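Local coordinates for protein-glutaminase (PDB 2ZK9) that probably hydrolyses the side-chain amides of glutamine residues in proteins, turning them into glutamates with release of ammonia, at residues Cys42-Arg50 with Thr137-Ser145; Gln63-Ser72 with Trp117-Gly127. All blocks are in the same frame, centred on the assembly; numbering follows the deposited sequence.

Contact 1 of 2, residues Cys42-Arg50 with Thr137-Ser145; sequences CYARAHKMR and TAGNVYYRS. With NA (sodium ion), chain B.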
loop_
_atom_site.group_PDB
_atom_site.type_symbol
_atom_site.label_atom_id
_atom_site.label_comp_id
_atom_site.label_asym_id
_atom_site.label_seq_id
_atom_site.Cartn_x
_atom_site.Cartn_y
_atom_site.Cartn_z
ATOM N N CYS A 42 2.008 6.383 -1.771
ATOM C CA CYS A 42 1.226 5.156 -1.461
ATOM C C CYS A 42 0.964 4.324 -2.690
ATOM O O CYS A 42 0.989 3.091 -2.638
ATOM C CB CYS A 42 -0.078 5.525 -0.802
ATOM S SG CYS A 42 -1.115 6.665 -1.666
ATOM N N TYR A 43 0.691 4.983 -3.808
ATOM C CA TYR A 43 0.404 4.307 -5.076
ATOM C C TYR A 43 1.574 3.457 -5.482
ATOM O O TYR A 43 1.407 2.336 -5.985
ATOM C CB TYR A 43 -0.008 5.383 -6.102
ATOM C CG TYR A 43 0.953 6.526 -6.202
ATOM C CD1 TYR A 43 0.865 7.680 -5.450
ATOM C CD2 TYR A 43 2.042 6.435 -7.068
ATOM C CE1 TYR A 43 1.784 8.722 -5.555
ATOM C CE2 TYR A 43 2.943 7.431 -7.204
ATOM C CZ TYR A 43 2.826 8.588 -6.447
ATOM O OH TYR A 43 3.772 9.579 -6.599
ATOM N N ALA A 44 2.796 3.988 -5.343
ATOM C CA ALA A 44 4.008 3.252 -5.712
ATOM C C ALA A 44 4.245 2.114 -4.747
ATOM O O ALA A 44 4.606 1.001 -5.146
ATOM C CB ALA A 44 5.173 4.220 -5.762
ATOM N N ARG A 45 4.058 2.358 -3.437
ATOM C CA ARG A 45 4.241 1.258 -2.483
ATOM C C ARG A 45 3.305 0.102 -2.800
ATOM O O ARG A 45 3.685 -1.055 -2.743
ATOM C CB ARG A 45 4.082 1.733 -1.050
ATOM C CG ARG A 45 5.026 2.845 -0.614
ATOM C CD ARG A 45 5.104 3.017 0.865
ATOM N NE ARG A 45 3.818 3.264 1.558
ATOM C CZ ARG A 45 3.241 4.443 1.650
ATOM N NH1 ARG A 45 3.747 5.541 1.138
ATOM N NH2 ARG A 45 2.056 4.556 2.276
ATOM N N ALA A 46 2.044 0.428 -3.117
ATOM C CA ALA A 46 1.050 -0.616 -3.388
ATOM C C ALA A 46 1.392 -1.393 -4.628
ATOM O O ALA A 46 1.265 -2.616 -4.682
ATOM C CB ALA A 46 -0.342 -0.013 -3.461
ATOM N N HIS A 47 1.846 -0.694 -5.693
ATOM C CA HIS A 47 2.155 -1.391 -6.924
ATOM C C HIS A 47 3.404 -2.270 -6.776
ATOM O O HIS A 47 3.497 -3.318 -7.407
ATOM C CB HIS A 47 2.308 -0.370 -8.061
ATOM C CG HIS A 47 1.678 -0.810 -9.342
ATOM N ND1 HIS A 47 0.440 -1.266 -9.382
ATOM C CD2 HIS A 47 2.093 -0.783 -10.644
ATOM C CE1 HIS A 47 0.042 -1.508 -10.611
ATOM N NE2 HIS A 47 1.063 -1.235 -11.398
ATOM N N LYS A 48 4.337 -1.844 -5.940
ATOM C CA LYS A 48 5.524 -2.648 -5.658
ATOM C C LYS A 48 5.173 -3.879 -4.834
ATOM O O LYS A 48 5.688 -4.972 -5.079
ATOM C CB LYS A 48 6.593 -1.819 -4.980
ATOM C CG LYS A 48 7.972 -2.435 -4.959
ATOM C CD LYS A 48 8.635 -2.500 -6.327
ATOM C CE LYS A 48 10.062 -2.959 -6.243
ATOM N NZ LYS A 48 10.679 -3.148 -7.559
ATOM N N MET A 49 4.264 -3.726 -3.864
ATOM C CA MET A 49 3.769 -4.908 -3.149
ATOM C C MET A 49 3.121 -5.891 -4.092
ATOM O O MET A 49 3.310 -7.099 -3.982
ATOM C CB MET A 49 2.768 -4.505 -2.060
ATOM C CG MET A 49 3.412 -3.739 -0.910
ATOM S SD MET A 49 2.312 -3.595 0.534
ATOM C CE MET A 49 1.198 -2.294 0.025
ATOM N N ARG A 50 2.338 -5.386 -5.039
ATOM C CA ARG A 50 1.702 -6.238 -6.050
ATOM C C ARG A 50 2.746 -6.951 -6.889
ATOM O O ARG A 50 2.571 -8.123 -7.185
ATOM C CB ARG A 50 0.758 -5.433 -6.910
ATOM C CG ARG A 50 0.213 -6.252 -8.079
ATOM C CD ARG A 50 -0.827 -5.456 -8.808
ATOM N NE ARG A 50 -1.361 -6.214 -9.980
ATOM C CZ ARG A 50 -0.953 -6.070 -11.202
ATOM N NH1 ARG A 50 -0.026 -5.160 -11.576
ATOM N NH2 ARG A 50 -1.530 -6.828 -12.160
ATOM N N THR A 137 -10.470 -2.120 -6.766
ATOM C CA THR A 137 -10.165 -2.250 -8.166
ATOM C C THR A 137 -9.331 -3.500 -8.383
ATOM O O THR A 137 -8.717 -4.035 -7.473
ATOM C CB THR A 137 -9.381 -1.065 -8.737
ATOM O OG1 THR A 137 -8.045 -1.056 -8.194
ATOM C CG2 THR A 137 -10.010 0.275 -8.382
ATOM N N ALA A 138 -9.220 -3.888 -9.643
ATOM C CA ALA A 138 -8.160 -4.835 -10.000
ATOM C C ALA A 138 -6.814 -4.294 -9.563
ATOM O O ALA A 138 -6.558 -3.072 -9.553
ATOM C CB ALA A 138 -8.157 -5.031 -11.535
ATOM N N GLY A 139 -5.917 -5.194 -9.231
ATOM C CA GLY A 139 -4.589 -4.841 -8.798
ATOM C C GLY A 139 -3.802 -4.021 -9.769
ATOM O O GLY A 139 -2.941 -3.212 -9.386
ATOM N N ASN A 140 -4.068 -4.222 -11.060
ATOM C CA ASN A 140 -3.265 -3.523 -12.077
ATOM C C ASN A 140 -3.547 -2.027 -12.113
ATOM O O ASN A 140 -2.768 -1.296 -12.725
ATOM C CB ASN A 140 -3.361 -4.177 -13.437
ATOM C CG ASN A 140 -4.621 -4.012 -14.189
ATOM O OD1 ASN A 140 -4.521 -4.146 -15.466
ATOM N ND2 ASN A 140 -5.693 -3.782 -13.578
ATOM N N VAL A 141 -4.611 -1.552 -11.496
ATOM C CA VAL A 141 -4.855 -0.129 -11.444
ATOM C C VAL A 141 -3.840 0.528 -10.521
ATOM O O VAL A 141 -3.720 0.187 -9.343
ATOM C CB VAL A 141 -6.303 0.156 -10.961
ATOM C CG1 VAL A 141 -6.507 1.633 -10.773
ATOM C CG2 VAL A 141 -7.307 -0.434 -11.964
ATOM N N TYR A 142 -3.131 1.509 -11.044
ATOM C CA TYR A 142 -2.136 2.246 -10.272
ATOM C C TYR A 142 -2.774 3.340 -9.443
ATOM O O TYR A 142 -2.431 3.543 -8.264
ATOM C CB TYR A 142 -1.150 2.840 -11.224
ATOM C CG TYR A 142 0.150 3.429 -10.655
ATOM C CD1 TYR A 142 0.568 4.665 -11.063
ATOM C CD2 TYR A 142 0.962 2.719 -9.784
ATOM C CE1 TYR A 142 1.777 5.215 -10.596
ATOM C CE2 TYR A 142 2.151 3.207 -9.360
ATOM C CZ TYR A 142 2.563 4.454 -9.772
ATOM O OH TYR A 142 3.794 4.901 -9.319
ATOM N N TYR A 143 -3.709 4.068 -10.028
ATOM C CA TYR A 143 -4.464 5.115 -9.341
ATOM C C TYR A 143 -5.895 5.130 -9.922
ATOM O O TYR A 143 -6.083 5.006 -11.119
ATOM C CB TYR A 143 -3.834 6.485 -9.462
ATOM C CG TYR A 143 -4.655 7.592 -8.868
ATOM C CD1 TYR A 143 -4.847 7.684 -7.461
ATOM C CD2 TYR A 143 -5.367 8.483 -9.649
ATOM C CE1 TYR A 143 -5.640 8.657 -6.898
ATOM C CE2 TYR A 143 -6.143 9.469 -9.105
ATOM C CZ TYR A 143 -6.272 9.558 -7.730
ATOM O OH TYR A 143 -7.086 10.559 -7.239
ATOM N N ARG A 144 -6.842 5.348 -9.024
ATOM C CA ARG A 144 -8.258 5.490 -9.306
ATOM C C ARG A 144 -8.738 6.824 -8.755
ATOM O O ARG A 144 -8.639 7.034 -7.546
ATOM C CB ARG A 144 -9.097 4.386 -8.649
ATOM C CG ARG A 144 -10.594 4.629 -8.784
ATOM C CD ARG A 144 -11.412 3.555 -8.088
ATOM N NE ARG A 144 -12.856 3.720 -8.279
ATOM C CZ ARG A 144 -13.617 4.566 -7.604
ATOM N NH1 ARG A 144 -13.118 5.357 -6.696
ATOM N NH2 ARG A 144 -14.918 4.626 -7.850
ATOM N N SER A 145 -9.217 7.694 -9.632
ATOM C CA SER A 145 -9.753 8.962 -9.125
ATOM C C SER A 145 -11.092 8.750 -8.439
ATOM O O SER A 145 -11.741 7.748 -8.665
ATOM C CB SER A 145 -9.912 9.916 -10.330
ATOM O OG SER A 145 -11.032 9.523 -11.065
HETATM NA NA NA B . 0.059 8.326 -0.901
HETATM O O HOH W 1 -1.244 1.583 -6.721
HETATM O O HOH W 2 -0.347 -1.116 -13.942
HETATM O O HOH W 3 -1.345 7.899 1.123
HETATM O O HOH W 4 -2.034 10.368 -0.524
#
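An aromatic cluster of Y43, H47 and Y142 joins the first turns of helix 42-55 to the bend where strand 130-138 passes through a type I turn, A138 to V141, into strand 141-144. Y142 is the middle ring. Y43 brings its edge to the face of Y142 in an offset edge-to-face pair, planes at 82°, with Y43 CD2 3.4 Å from Y142 CZ. On H47 the roles change: the Y142 edge meets the imidazole face, Y142 CD2 lying 3.6 Å from H47 CG. Y142 holds its CG anti to the backbone N (chi1 -168°), which swings the ring in beside the helix, where its OH bonds to N158. The H47 ring edge faces the turn, CE1 being 3.5 Å from N140 O, and a water joins H47 NE2 (2.9 Å) to N140 O. K62 NZ, from the neighbouring strand, bonds to H47 ND1, G139 O and V141 O. One turn on, the extended R50 lays its guanidinium face over N140 CA, while NE makes a salt bridge to D59; a CB on G139 would clash with that NE. A second water donates to Y43 O (2.9 Å) and Y142 O (2.8 Å). At the helix start the C42 side chain touches H83, and a sodium ion is modelled 2.2 Å from C42 SG, so short that the assignment is doubtful. Ring packing and the stacking of R50 on the turn thus do the direct work; K62 and a water hold H47, and N158 holds the Y142 hydroxyl, which probably limits how far those two rings can turn.

Contact 2 of 2, residues Gln63-Ser72 with Trp117-Gly127; sequences QFVYGNLKAS and WRNACVNTSCG
K70 of strand 69-72 lies along C126 and N123 of the loop that leaves helix 114-120, and its side chain follows one carbonyl nearly all the way. CB lies 3.6 Å from N123 O; CG then turns toward C126 O, CD comes within 3.5 Å of that same oxygen, and CE stays alongside it. Bends at chi2 (-67°) and chi4 curl the chain round the carbonyl instead of letting it run out straight, and NZ finishes with a hydrogen bond to C126 O at 3.0 Å and another to S128 O. The K70 backbone itself makes a single beta bridge with V122: K70 N donates to C121 O (2.8 Å), and N123 N donates to K70 O (2.9 Å). N123 OD1 closes an Asx turn by accepting from S125 N, and takes S125 OG from the same face. A water ties S72 N, A120 O and N123 ND2 together.

Toward strand 61-66 the packing is apolar: V65 CG1 sits 3.7 Å from W117 CH2 and 3.9 Å from C121 SG. Beyond it R118 NH1 gives a 2.8 Å bond to Q63 OE1, nearly straight at the hydrogen (161°), though the donor is tilted from the plane of the Q63 amide; the oxygen lies in the guanidinium plane at its edge. D114 pairs with the same NH1 and also accepts from Q63 NE2, and the Y134 ring makes a cation-pi contact with R118. With a leucine in place of R118, Q63 OE1 would probably lose this donor and D114 its salt-bridge mate. The contact thus ends in a charged network on one side and a lysine satisfied by main-chain carbonyls on the other, with C126, itself part of the contact, tied by a disulfide to C77.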
loop_
_atom_site.group_PDB
_atom_site.type_symbol
_atom_site.label_atom_id
_atom_site.label_comp_id
_atom_site.label_asym_id
_atom_site.label_seq_id
_atom_site.Cartn_x
_atom_site.Cartn_y
_atom_site.Cartn_z
ATOM N N GLN A 63 -7.418 -1.529 -2.780
ATOM C CA GLN A 63 -8.504 -0.742 -2.222
ATOM C C GLN A 63 -8.011 0.704 -2.113
ATOM O O GLN A 63 -6.940 0.960 -1.563
ATOM C CB GLN A 63 -8.977 -1.235 -0.855
ATOM C CG GLN A 63 -10.217 -0.495 -0.369
ATOM C CD GLN A 63 -10.892 -1.109 0.826
ATOM O OE1 GLN A 63 -10.844 -0.577 1.939
ATOM N NE2 GLN A 63 -11.492 -2.288 0.642
ATOM N N PHE A 64 -8.814 1.614 -2.658
ATOM C CA PHE A 64 -8.628 3.038 -2.551
ATOM C C PHE A 64 -9.610 3.591 -1.552
ATOM O O PHE A 64 -10.795 3.262 -1.626
ATOM C CB PHE A 64 -8.833 3.734 -3.891
ATOM C CG PHE A 64 -7.790 3.392 -4.924
ATOM C CD1 PHE A 64 -6.668 4.187 -5.109
ATOM C CD2 PHE A 64 -7.900 2.268 -5.736
ATOM C CE1 PHE A 64 -5.679 3.876 -6.010
ATOM C CE2 PHE A 64 -6.917 1.929 -6.647
ATOM C CZ PHE A 64 -5.791 2.747 -6.801
ATOM N N VAL A 65 -9.155 4.457 -0.646
ATOM C CA VAL A 65 -10.045 5.136 0.284
ATOM C C VAL A 65 -9.816 6.627 0.119
ATOM O O VAL A 65 -8.679 7.048 -0.103
ATOM C CB VAL A 65 -9.802 4.623 1.738
ATOM C CG1 VAL A 65 -8.393 4.809 2.233
ATOM C CG2 VAL A 65 -10.779 5.291 2.698
ATOM N N TYR A 66 -10.864 7.403 0.208
ATOM C CA TYR A 66 -10.861 8.807 -0.075
ATOM C C TYR A 66 -11.530 9.595 1.059
ATOM O O TYR A 66 -12.459 9.086 1.647
ATOM C CB TYR A 66 -11.651 9.121 -1.360
ATOM C CG TYR A 66 -11.247 8.295 -2.557
ATOM C CD1 TYR A 66 -10.298 8.729 -3.451
ATOM C CD2 TYR A 66 -11.829 7.061 -2.774
ATOM C CE1 TYR A 66 -9.924 7.949 -4.558
ATOM C CE2 TYR A 66 -11.464 6.303 -3.855
ATOM C CZ TYR A 66 -10.515 6.740 -4.746
ATOM O OH TYR A 66 -10.225 5.936 -5.841
ATOM N N GLY A 67 -11.035 10.804 1.335
ATOM C CA GLY A 67 -11.691 11.605 2.340
ATOM C C GLY A 67 -10.800 12.632 2.930
ATOM O O GLY A 67 -9.788 12.988 2.352
ATOM N N ASN A 68 -11.183 13.072 4.120
ATOM C CA ASN A 68 -10.345 13.904 4.976
ATOM C C ASN A 68 -9.538 12.922 5.830
ATOM O O ASN A 68 -9.919 12.603 6.954
ATOM C CB ASN A 68 -11.212 14.801 5.842
ATOM C CG ASN A 68 -10.405 15.647 6.793
ATOM O OD1 ASN A 68 -9.243 15.938 6.538
ATOM N ND2 ASN A 68 -10.990 16.009 7.900
ATOM N N LEU A 69 -8.482 12.354 5.259
ATOM C CA LEU A 69 -7.781 11.228 5.889
ATOM C C LEU A 69 -6.628 11.745 6.736
ATOM O O LEU A 69 -5.978 12.721 6.433
ATOM C CB LEU A 69 -7.263 10.264 4.823
ATOM C CG LEU A 69 -8.285 9.771 3.825
ATOM C CD1 LEU A 69 -7.619 8.754 2.894
ATOM C CD2 LEU A 69 -9.522 9.161 4.491
ATOM N N LYS A 70 -6.375 11.005 7.824
ATOM C CA LYS A 70 -5.344 11.302 8.799
ATOM C C LYS A 70 -4.769 9.981 9.296
ATOM O O LYS A 70 -5.534 9.087 9.635
ATOM C CB LYS A 70 -5.957 12.043 10.010
ATOM C CG LYS A 70 -6.642 13.331 9.767
ATOM C CD LYS A 70 -5.766 14.423 9.341
ATOM C CE LYS A 70 -6.472 15.807 9.215
ATOM N NZ LYS A 70 -7.063 16.219 10.551
ATOM N N ALA A 71 -3.432 9.896 9.395
ATOM C CA ALA A 71 -2.791 8.686 9.876
ATOM C C ALA A 71 -1.598 9.057 10.730
ATOM O O ALA A 71 -0.939 10.071 10.515
ATOM C CB ALA A 71 -2.376 7.807 8.727
ATOM N N SER A 72 -1.292 8.195 11.674
ATOM C CA SER A 72 -0.132 8.369 12.555
ATOM C C SER A 72 0.870 7.218 12.433
ATOM O O SER A 72 0.465 6.094 12.266
ATOM C CB SER A 72 -0.636 8.389 13.969
ATOM O OG SER A 72 0.508 8.581 14.861
ATOM N N TRP A 117 -8.185 -1.235 8.434
ATOM C CA TRP A 117 -7.318 -0.397 7.625
ATOM C C TRP A 117 -7.916 0.989 7.373
ATOM O O TRP A 117 -7.257 2.008 7.560
ATOM C CB TRP A 117 -6.979 -1.116 6.341
ATOM C CG TRP A 117 -6.099 -0.348 5.405
ATOM C CD1 TRP A 117 -4.768 -0.074 5.530
ATOM C CD2 TRP A 117 -6.524 0.226 4.177
ATOM N NE1 TRP A 117 -4.336 0.631 4.443
ATOM C CE2 TRP A 117 -5.379 0.845 3.586
ATOM C CE3 TRP A 117 -7.728 0.290 3.478
ATOM C CZ2 TRP A 117 -5.440 1.490 2.374
ATOM C CZ3 TRP A 117 -7.793 0.938 2.282
ATOM C CH2 TRP A 117 -6.663 1.540 1.713
ATOM N N ARG A 118 -9.157 0.995 6.900
ATOM C CA ARG A 118 -9.776 2.305 6.638
ATOM C C ARG A 118 -9.861 3.132 7.906
ATOM O O ARG A 118 -9.688 4.347 7.898
ATOM C CB ARG A 118 -11.141 2.149 6.009
ATOM C CG ARG A 118 -11.059 1.602 4.560
ATOM C CD ARG A 118 -12.385 1.787 3.801
ATOM N NE ARG A 118 -13.524 1.156 4.445
ATOM C CZ ARG A 118 -13.833 -0.114 4.299
ATOM N NH1 ARG A 118 -13.130 -0.941 3.551
ATOM N NH2 ARG A 118 -14.920 -0.589 4.956
ATOM N N ASN A 119 -10.146 2.460 9.047
ATOM C CA ASN A 119 -10.195 3.225 10.311
ATOM C C ASN A 119 -8.834 3.828 10.664
ATOM O O ASN A 119 -8.831 4.943 11.221
ATOM C CB ASN A 119 -10.742 2.293 11.393
ATOM C CG ASN A 119 -10.906 3.029 12.704
ATOM O OD1 ASN A 119 -10.134 2.743 13.627
ATOM N ND2 ASN A 119 -11.826 3.943 12.803
ATOM N N ALA A 120 -7.717 3.178 10.335
ATOM C CA ALA A 120 -6.409 3.765 10.553
ATOM C C ALA A 120 -6.125 4.930 9.652
ATOM O O ALA A 120 -5.174 5.687 9.911
ATOM C CB ALA A 120 -5.328 2.709 10.400
ATOM N N CYS A 121 -6.907 5.097 8.575
ATOM C CA CYS A 121 -6.807 6.256 7.695
ATOM C C CYS A 121 -7.632 7.439 8.154
ATOM O O CYS A 121 -7.615 8.477 7.498
ATOM C CB CYS A 121 -7.237 5.842 6.281
ATOM S SG CYS A 121 -6.187 4.608 5.503
ATOM N N VAL A 122 -8.354 7.282 9.266
ATOM C CA VAL A 122 -9.130 8.362 9.860
ATOM C C VAL A 122 -8.802 8.403 11.353
ATOM O O VAL A 122 -9.671 8.352 12.223
ATOM C CB VAL A 122 -10.623 8.254 9.548
ATOM C CG1 VAL A 122 -10.837 8.671 8.078
ATOM C CG2 VAL A 122 -11.207 6.883 9.851
ATOM N N ASN A 123 -7.514 8.531 11.660
ATOM C CA ASN A 123 -6.986 8.451 13.010
ATOM C C ASN A 123 -7.150 9.812 13.690
ATOM O O ASN A 123 -6.417 10.748 13.369
ATOM C CB ASN A 123 -5.530 7.995 12.939
ATOM C CG ASN A 123 -4.956 7.729 14.298
ATOM O OD1 ASN A 123 -5.356 8.297 15.296
ATOM N ND2 ASN A 123 -3.967 6.840 14.297
ATOM N N THR A 124 -8.060 9.906 14.628
ATOM C CA THR A 124 -8.334 11.191 15.274
ATOM C C THR A 124 -7.314 11.629 16.287
ATOM O O THR A 124 -7.366 12.764 16.741
ATOM C CB THR A 124 -9.729 11.140 15.900
ATOM O OG1 THR A 124 -9.808 10.066 16.838
ATOM C CG2 THR A 124 -10.807 10.994 14.832
ATOM N N SER A 125 -6.270 10.834 16.564
ATOM C CA SER A 125 -5.094 11.380 17.240
ATOM C C SER A 125 -4.360 12.402 16.347
ATOM O O SER A 125 -3.442 13.091 16.802
ATOM C CB SER A 125 -4.162 10.305 17.769
ATOM O OG SER A 125 -3.500 9.603 16.737
ATOM N N CYS A 126 -4.780 12.507 15.091
ATOM C CA CYS A 126 -4.229 13.484 14.151
ATOM C C CYS A 126 -5.296 14.492 13.777
ATOM O O CYS A 126 -5.196 15.099 12.678
ATOM C CB CYS A 126 -3.626 12.763 12.916
ATOM S SG CYS A 126 -2.183 11.782 13.474
ATOM N N GLY A 127 -6.354 14.643 14.556
ATOM C CA GLY A 127 -7.400 15.597 14.318
ATOM C C GLY A 127 -8.586 15.046 13.582
ATOM O O GLY A 127 -8.742 13.842 13.403
HETATM O O HOH W 5 -3.120 5.782 11.727
#

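Both contacts reach the mixed sheet in which strands 61-66 and 130-138 are neighbours, and along the chain contact 2 is nested within the loop that contact 1 closes. Their centres are 18 Å apart, yet they meet directly: Y66 OH approaches R144 O at 2.6 Å, a probable hydrogen bond, and the F64 ring packs on T137 and R144. Contact 1 is the buried one, about 7 Å from the chain centre, joining helix to sheet bend by rings and water bridges. Contact 2 lies about 13 Å out and is only partly buried; there direct main-chain and side-chain hydrogen bonds take over, and the contact buries nearly twice the area of contact 1.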